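Local coordinates for protein malate dehydrogenase (PDB 6UM4) that probably catalyses the reversible, NAD-dependent interconversion of malate and oxaloacetate, at residues Asn119-Gly124 / Ala338-Met343; Ile100-Ala105 / Ser112-Ile117. All blocks are in the same frame, centred on the assembly; numbering follows the deposited sequence.

Contact 1 of 2, residues Asn119-Gly124 / Ala338-Met343; sequences NGEMLG and AAIKHM
The carboxylate of E121 turns one face to I340, whose CG2 stands almost straight above E121 CD at 4.2 Å. The charged oxygens leave in other directions: E121 OE2 pairs with R116, and E121 OE1 takes a weak bond from N119 ND2 (3.4 Å). The N119 amide is the second flat group. Its OD1 accepts from E121 N at 2.8 Å in an Asx turn, with the donor 54° above the carbonyl plane. Around these polar groups the contact is apolar. I340 CD1 meets M122 CB at 3.9 Å and lies 4.0 Å from M122 SD. M122 has CG anti to the backbone N (chi1 -175°), which carries its thioether alongside M343; the two methionines run the same way, and M122 SD approaches M343 CB to 3.5 Å. Strand 176-179 packs against M122, L123 and M343, and strand 218-221 against M343. N119 ND2 and E121 OE1 make weak reciprocal bonds with E121 OE1 and N119 ND2 of the second subunit. The contact thus joins the NAD-binding domain to helix 332-348 of the C-terminal domain through methyl, methylene and sulfur surfaces, so close packing and burial of apolar surface, rather than directional bonds, should hold it.

Contact 2 of 2, residues Ile100-Ala105 / Ser112-Ile117; sequences ITVSGA and SLLFRI
V102 meets L114 and L113 where the first strand of the Rossmann fold packs against the helix that follows it, the opening half of a beta-alpha-beta unit. The evidence for this layout is that strand 100-102 and helix 112-117 run nearly antiparallel (169°), with axes 11.2 Å apart. L114 CD2 lies over both V102 methyls, nearest V102 CG2 at 3.8 Å. V102 CG1, anti to the backbone N (chi1 180°), also meets L113 CD2 tip to tip at 4.1 Å. Two residues earlier, I100 and I117 slide past each other in opposite directions, and I100 CD1 presses on I117 CG2 at 3.5 Å, tighter than usual for two methyl groups. Beyond the strand the chain turns through G104, at positive phi, and A105 O comes 4.1 Å from L114 CD1. This turn begins the segment that, in Rossmann folds, is the glycine-rich loop and, as in relatives, probably lies near the dinucleotide. Further out, I340 of helix 332-348 packs on L113 and I117, and V146 of helix 140-151 touches L114, so the helix is wedged between other helices as well as lying on the sheet. The strand is held on its two flanks: backbone hydrogen bonds tie I100 to K130 and R132, V102 to R132, and T101 to Y176 and I178. S103 OG hydrogen-bonds to the backbone N of G181.

Both contacts are buried, and helix 108-118 supplies one side of contact 2 and runs into the loop of contact 1. Contact 2 lies within the NAD-binding domain and is almost wholly aliphatic; contact 1 bridges to the C-terminal domain, adds sulfur, and carries polar groups toward its partly exposed end. Their centres are 10 Å apart, and the two meet through backbone as well as side chains: M122 N probably bonds R116 O, at 3.2 Å, where the helix gives way to the loop. Each also touches the second subunit, so one helix links sheet, domain boundary and dimer interface.

Contact 1 of 2, residues Asn119-Gly124 / Ala338-Met343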
ATOM      1  N   ASN A 119      -8.432   3.081  -1.449  1.00 22.61           N
ATOM      2  CA  ASN A 119      -9.090   1.780  -1.425  1.00 23.09           C
ATOM      3  C   ASN A 119     -10.209   1.708  -0.404  1.00 23.30           C
ATOM      4  O   ASN A 119     -10.917   0.695  -0.362  1.00 27.73           O
ATOM      5  CB  ASN A 119      -8.054   0.651  -1.166  1.00 29.23           C
ATOM      6  CG  ASN A 119      -7.449   0.695   0.249  1.00 32.66           C
ATOM      7  OD1 ASN A 119      -7.645   1.664   0.974  1.00 34.93           O
ATOM      8  ND2 ASN A 119      -6.664  -0.339   0.619  1.00 21.48           N
ATOM      9  N   GLY A 120     -10.408   2.760   0.388  1.00 22.99           N
ATOM     10  CA  GLY A 120     -11.404   2.763   1.441  1.00 23.25           C
ATOM     11  C   GLY A 120     -10.933   2.238   2.792  1.00 25.81           C
ATOM     12  O   GLY A 120     -11.744   2.177   3.725  1.00 26.61           O
ATOM     13  N   GLU A 121      -9.653   1.878   2.933  1.00 23.41           N
ATOM     14  CA  GLU A 121      -9.172   1.282   4.188  1.00 22.59           C
ATOM     15  C   GLU A 121      -9.111   2.306   5.318  1.00 24.61           C
ATOM     16  O   GLU A 121      -9.495   2.010   6.455  1.00 24.34           O
ATOM     17  CB  GLU A 121      -7.798   0.633   3.973  1.00 21.27           C
ATOM     18  CG  GLU A 121      -7.189  -0.044   5.213  1.00 21.04           C
ATOM     19  CD  GLU A 121      -5.809  -0.618   4.919  1.00 28.23           C
ATOM     20  OE1 GLU A 121      -5.377  -0.513   3.742  1.00 23.36           O
ATOM     21  OE2 GLU A 121      -5.158  -1.158   5.848  1.00 21.20           O
ATOM     22  N   MET A 122      -8.639   3.516   5.029  1.00 27.26           N
ATOM     23  CA  MET A 122      -8.459   4.491   6.100  1.00 25.24           C
ATOM     24  C   MET A 122      -9.785   4.913   6.712  1.00 23.16           C
ATOM     25  O   MET A 122      -9.911   4.971   7.943  1.00 23.79           O
ATOM     26  CB  MET A 122      -7.696   5.708   5.589  1.00 19.96           C
ATOM     27  CG  MET A 122      -7.389   6.681   6.723  1.00 22.88           C
ATOM     28  SD  MET A 122      -6.264   7.984   6.236  1.00 23.21           S
ATOM     29  CE  MET A 122      -7.409   9.127   5.470  1.00 23.43           C
ATOM     30  N   LEU A 123     -10.790   5.187   5.886  1.00 21.99           N
ATOM     31  CA  LEU A 123     -12.026   5.782   6.382  1.00 24.28           C
ATOM     32  C   LEU A 123     -13.254   4.896   6.246  1.00 27.31           C
ATOM     33  O   LEU A 123     -14.336   5.312   6.684  1.00 24.06           O
ATOM     34  CB  LEU A 123     -12.300   7.127   5.683  1.00 23.45           C
ATOM     35  CG  LEU A 123     -11.249   8.225   5.887  1.00 24.06           C
ATOM     36  CD1 LEU A 123     -11.627   9.551   5.201  1.00 22.57           C
ATOM     37  CD2 LEU A 123     -10.960   8.433   7.381  1.00 21.69           C
ATOM     38  N   GLY A 124     -13.139   3.720   5.641  1.00 25.63           N
ATOM     39  CA  GLY A 124     -14.277   2.830   5.525  1.00 24.32           C
ATOM     40  C   GLY A 124     -14.714   2.655   4.075  1.00 29.59           C
ATOM     41  O   GLY A 124     -14.626   3.577   3.251  1.00 28.41           O
ATOM     42  N   ALA A 338       1.368   3.074   9.653  1.00 17.12           N
ATOM     43  CA  ALA A 338       1.019   3.684  10.938  1.00 17.33           C
ATOM     44  C   ALA A 338       0.085   4.877  10.761  1.00 18.19           C
ATOM     45  O   ALA A 338      -0.816   5.095  11.585  1.00 17.22           O
ATOM     46  CB  ALA A 338       2.289   4.111  11.670  1.00 16.96           C
ATOM     47  N   ALA A 339       0.307   5.690   9.721  1.00 17.18           N
ATOM     48  CA  ALA A 339      -0.600   6.817   9.461  1.00 17.31           C
ATOM     49  C   ALA A 339      -2.004   6.326   9.126  1.00 18.25           C
ATOM     50  O   ALA A 339      -2.998   6.851   9.628  1.00 17.78           O
ATOM     51  CB  ALA A 339      -0.070   7.703   8.332  1.00 17.93           C
ATOM     52  N   ILE A 340      -2.113   5.314   8.271  1.00 20.43           N
ATOM     53  CA  ILE A 340      -3.434   4.755   8.010  1.00 22.38           C
ATOM     54  C   ILE A 340      -4.073   4.309   9.322  1.00 19.50           C
ATOM     55  O   ILE A 340      -5.212   4.674   9.632  1.00 23.11           O
ATOM     56  CB  ILE A 340      -3.341   3.596   7.001  1.00 18.61           C
ATOM     57  CG1 ILE A 340      -2.893   4.116   5.631  1.00 20.47           C
ATOM     58  CG2 ILE A 340      -4.700   2.935   6.846  1.00 18.63           C
ATOM     59  CD1 ILE A 340      -3.885   5.057   4.947  1.00 20.84           C
ATOM     60  N   LYS A 341      -3.324   3.569  10.145  1.00 17.84           N
ATOM     61  CA  LYS A 341      -3.905   3.092  11.402  1.00 18.02           C
ATOM     62  C   LYS A 341      -4.271   4.260  12.325  1.00 19.38           C
ATOM     63  O   LYS A 341      -5.332   4.251  12.968  1.00 18.52           O
ATOM     64  CB  LYS A 341      -2.953   2.120  12.107  1.00 18.58           C
ATOM     65  CG  LYS A 341      -2.882   0.692  11.494  1.00 17.99           C
ATOM     66  CD  LYS A 341      -1.861  -0.144  12.249  1.00 20.42           C
ATOM     67  CE  LYS A 341      -1.965  -1.637  11.941  1.00 23.17           C
ATOM     68  NZ  LYS A 341      -1.379  -2.019  10.618  1.00 22.23           N
ATOM     69  N   HIS A 342      -3.394   5.257  12.430  1.00 17.82           N
ATOM     70  CA  HIS A 342      -3.682   6.404  13.287  1.00 17.99           C
ATOM     71  C   HIS A 342      -4.979   7.094  12.866  1.00 21.33           C
ATOM     72  O   HIS A 342      -5.854   7.352  13.699  1.00 23.88           O
ATOM     73  CB  HIS A 342      -2.506   7.380  13.264  1.00 17.73           C
ATOM     74  CG  HIS A 342      -2.745   8.648  14.046  1.00 22.85           C
ATOM     75  ND1 HIS A 342      -1.978   9.009  15.132  1.00 19.69           N
ATOM     76  CD2 HIS A 342      -3.655   9.640  13.886  1.00 20.28           C
ATOM     77  CE1 HIS A 342      -2.407  10.163  15.615  1.00 18.35           C
ATOM     78  NE2 HIS A 342      -3.429  10.568  14.882  1.00 18.59           N
ATOM     79  N   MET A 343      -5.114   7.425  11.574  1.00 18.46           N
ATOM     80  CA  MET A 343      -6.326   8.115  11.124  1.00 19.00           C
ATOM     81  C   MET A 343      -7.548   7.217  11.246  1.00 19.48           C
ATOM     82  O   MET A 343      -8.618   7.662  11.676  1.00 20.08           O
ATOM     83  CB  MET A 343      -6.166   8.586   9.678  1.00 20.44           C
ATOM     84  CG  MET A 343      -5.149   9.664   9.521  1.00 24.26           C
ATOM     85  SD  MET A 343      -5.605  11.043  10.560  1.00 36.11           S
ATOM     86  CE  MET A 343      -7.311  11.347  10.048  1.00 20.85           C
TER

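Contact 2 of 2, residues Ile100-Ala105 / Ser112-Ile117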
ATOM      1  N   ILE A 100      -9.575  15.042   1.888  1.00 23.39           N
ATOM      2  CA  ILE A 100      -8.341  14.780   2.629  1.00 22.45           C
ATOM      3  C   ILE A 100      -7.192  15.498   1.930  1.00 22.36           C
ATOM      4  O   ILE A 100      -6.909  15.226   0.759  1.00 23.04           O
ATOM      5  CB  ILE A 100      -8.034  13.276   2.723  1.00 23.24           C
ATOM      6  CG1 ILE A 100      -9.256  12.480   3.182  1.00 22.13           C
ATOM      7  CG2 ILE A 100      -6.875  13.027   3.680  1.00 21.00           C
ATOM      8  CD1 ILE A 100      -9.301  11.066   2.545  1.00 25.23           C
ATOM      9  N   THR A 101      -6.493  16.362   2.652  1.00 22.17           N
ATOM     10  CA  THR A 101      -5.297  17.024   2.131  1.00 22.14           C
ATOM     11  C   THR A 101      -4.050  16.272   2.583  1.00 21.33           C
ATOM     12  O   THR A 101      -3.885  16.005   3.772  1.00 20.86           O
ATOM     13  CB  THR A 101      -5.223  18.479   2.608  1.00 22.59           C
ATOM     14  OG1 THR A 101      -6.437  19.155   2.264  1.00 23.45           O
ATOM     15  CG2 THR A 101      -4.045  19.198   1.969  1.00 22.76           C
ATOM     16  N   VAL A 102      -3.158  15.959   1.645  1.00 21.27           N
ATOM     17  CA  VAL A 102      -1.915  15.262   1.959  1.00 23.73           C
ATOM     18  C   VAL A 102      -0.767  16.083   1.389  1.00 25.68           C
ATOM     19  O   VAL A 102      -0.728  16.349   0.181  1.00 21.51           O
ATOM     20  CB  VAL A 102      -1.875  13.823   1.408  1.00 20.83           C
ATOM     21  CG1 VAL A 102      -0.548  13.163   1.775  1.00 19.89           C
ATOM     22  CG2 VAL A 102      -3.044  12.994   1.943  1.00 20.44           C
ATOM     23  N   SER A 103       0.152  16.503   2.258  1.00 24.49           N
ATOM     24  CA  SER A 103       1.358  17.186   1.821  1.00 21.13           C
ATOM     25  C   SER A 103       2.459  16.156   1.558  1.00 22.99           C
ATOM     26  O   SER A 103       2.298  14.960   1.807  1.00 21.50           O
ATOM     27  CB  SER A 103       1.792  18.224   2.862  1.00 21.25           C
ATOM     28  OG  SER A 103       2.255  17.580   4.040  1.00 20.65           O
ATOM     29  N   GLY A 104       3.568  16.623   0.999  1.00 23.52           N
ATOM     30  CA  GLY A 104       4.632  15.697   0.625  1.00 24.36           C
ATOM     31  C   GLY A 104       4.155  14.545  -0.229  1.00 24.97           C
ATOM     32  O   GLY A 104       4.659  13.422  -0.101  1.00 22.45           O
ATOM     33  N   ALA A 105       3.187  14.805  -1.111  1.00 22.64           N
ATOM     34  CA  ALA A 105       2.439  13.748  -1.786  1.00 23.43           C
ATOM     35  C   ALA A 105       3.243  12.987  -2.839  1.00 21.75           C
ATOM     36  O   ALA A 105       2.742  11.999  -3.371  1.00 22.10           O
ATOM     37  CB  ALA A 105       1.178  14.331  -2.425  1.00 21.84           C
ATOM     38  N   SER A 112       2.844   4.800  -0.532  1.00 23.74           N
ATOM     39  CA  SER A 112       2.083   3.734   0.111  1.00 23.82           C
ATOM     40  C   SER A 112       0.783   4.235   0.720  1.00 19.14           C
ATOM     41  O   SER A 112      -0.221   3.512   0.701  1.00 19.26           O
ATOM     42  CB  SER A 112       2.933   3.030   1.178  1.00 22.64           C
ATOM     43  OG  SER A 112       3.974   2.275   0.574  1.00 27.30           O
ATOM     44  N   LEU A 113       0.769   5.462   1.242  1.00 22.15           N
ATOM     45  CA  LEU A 113      -0.406   5.969   1.947  1.00 19.45           C
ATOM     46  C   LEU A 113      -1.616   6.150   1.027  1.00 24.76           C
ATOM     47  O   LEU A 113      -2.749   5.790   1.380  1.00 19.88           O
ATOM     48  CB  LEU A 113      -0.064   7.299   2.606  1.00 18.58           C
ATOM     49  CG  LEU A 113      -1.225   7.906   3.365  1.00 21.44           C
ATOM     50  CD1 LEU A 113      -1.253   7.294   4.757  1.00 26.87           C
ATOM     51  CD2 LEU A 113      -1.064   9.406   3.444  1.00 20.17           C
ATOM     52  N   LEU A 114      -1.418   6.788  -0.122  1.00 22.34           N
ATOM     53  CA  LEU A 114      -2.579   7.283  -0.851  1.00 20.23           C
ATOM     54  C   LEU A 114      -3.444   6.126  -1.354  1.00 26.76           C
ATOM     55  O   LEU A 114      -4.680   6.220  -1.335  1.00 21.03           O
ATOM     56  CB  LEU A 114      -2.119   8.187  -1.993  1.00 23.82           C
ATOM     57  CG  LEU A 114      -1.380   9.454  -1.527  1.00 26.07           C
ATOM     58  CD1 LEU A 114      -0.854  10.214  -2.745  1.00 21.16           C
ATOM     59  CD2 LEU A 114      -2.233  10.362  -0.635  1.00 20.43           C
ATOM     60  N   PHE A 115      -2.817   5.011  -1.781  1.00 22.82           N
ATOM     61  CA  PHE A 115      -3.595   3.872  -2.262  1.00 21.11           C
ATOM     62  C   PHE A 115      -4.403   3.227  -1.138  1.00 22.88           C
ATOM     63  O   PHE A 115      -5.498   2.712  -1.389  1.00 27.10           O
ATOM     64  CB  PHE A 115      -2.688   2.816  -2.940  1.00 23.14           C
ATOM     65  CG  PHE A 115      -2.244   3.181  -4.341  1.00 21.94           C
ATOM     66  CD1 PHE A 115      -2.872   2.641  -5.444  1.00 25.09           C
ATOM     67  CD2 PHE A 115      -1.206   4.086  -4.543  1.00 21.83           C
ATOM     68  CE1 PHE A 115      -2.479   2.987  -6.731  1.00 31.79           C
ATOM     69  CE2 PHE A 115      -0.811   4.445  -5.804  1.00 23.02           C
ATOM     70  CZ  PHE A 115      -1.450   3.895  -6.913  1.00 29.46           C
ATOM     71  N   ARG A 116      -3.911   3.279   0.098  1.00 20.82           N
ATOM     72  CA  ARG A 116      -4.638   2.742   1.241  1.00 21.75           C
ATOM     73  C   ARG A 116      -5.600   3.768   1.826  1.00 31.25           C
ATOM     74  O   ARG A 116      -6.312   3.475   2.795  1.00 32.60           O
ATOM     75  CB  ARG A 116      -3.649   2.237   2.315  1.00 19.44           C
ATOM     76  CG  ARG A 116      -2.800   1.073   1.776  1.00 21.51           C
ATOM     77  CD  ARG A 116      -1.774   0.577   2.779  1.00 24.16           C
ATOM     78  NE  ARG A 116      -2.440  -0.105   3.880  1.00 22.78           N
ATOM     79  CZ  ARG A 116      -1.823  -0.539   4.976  1.00 24.66           C
ATOM     80  NH1 ARG A 116      -0.521  -0.350   5.126  1.00 18.43           N
ATOM     81  NH2 ARG A 116      -2.517  -1.151   5.919  1.00 18.79           N
ATOM     82  N   ILE A 117      -5.633   4.964   1.256  1.00 20.25           N
ATOM     83  CA  ILE A 117      -6.789   5.839   1.403  1.00 21.93           C
ATOM     84  C   ILE A 117      -7.806   5.580   0.293  1.00 24.46           C
ATOM     85  O   ILE A 117      -8.991   5.347   0.549  1.00 22.21           O
ATOM     86  CB  ILE A 117      -6.335   7.313   1.413  1.00 20.51           C
ATOM     87  CG1 ILE A 117      -5.466   7.608   2.638  1.00 20.35           C
ATOM     88  CG2 ILE A 117      -7.536   8.259   1.434  1.00 21.08           C
ATOM     89  CD1 ILE A 117      -4.810   8.963   2.515  1.00 19.76           C
TER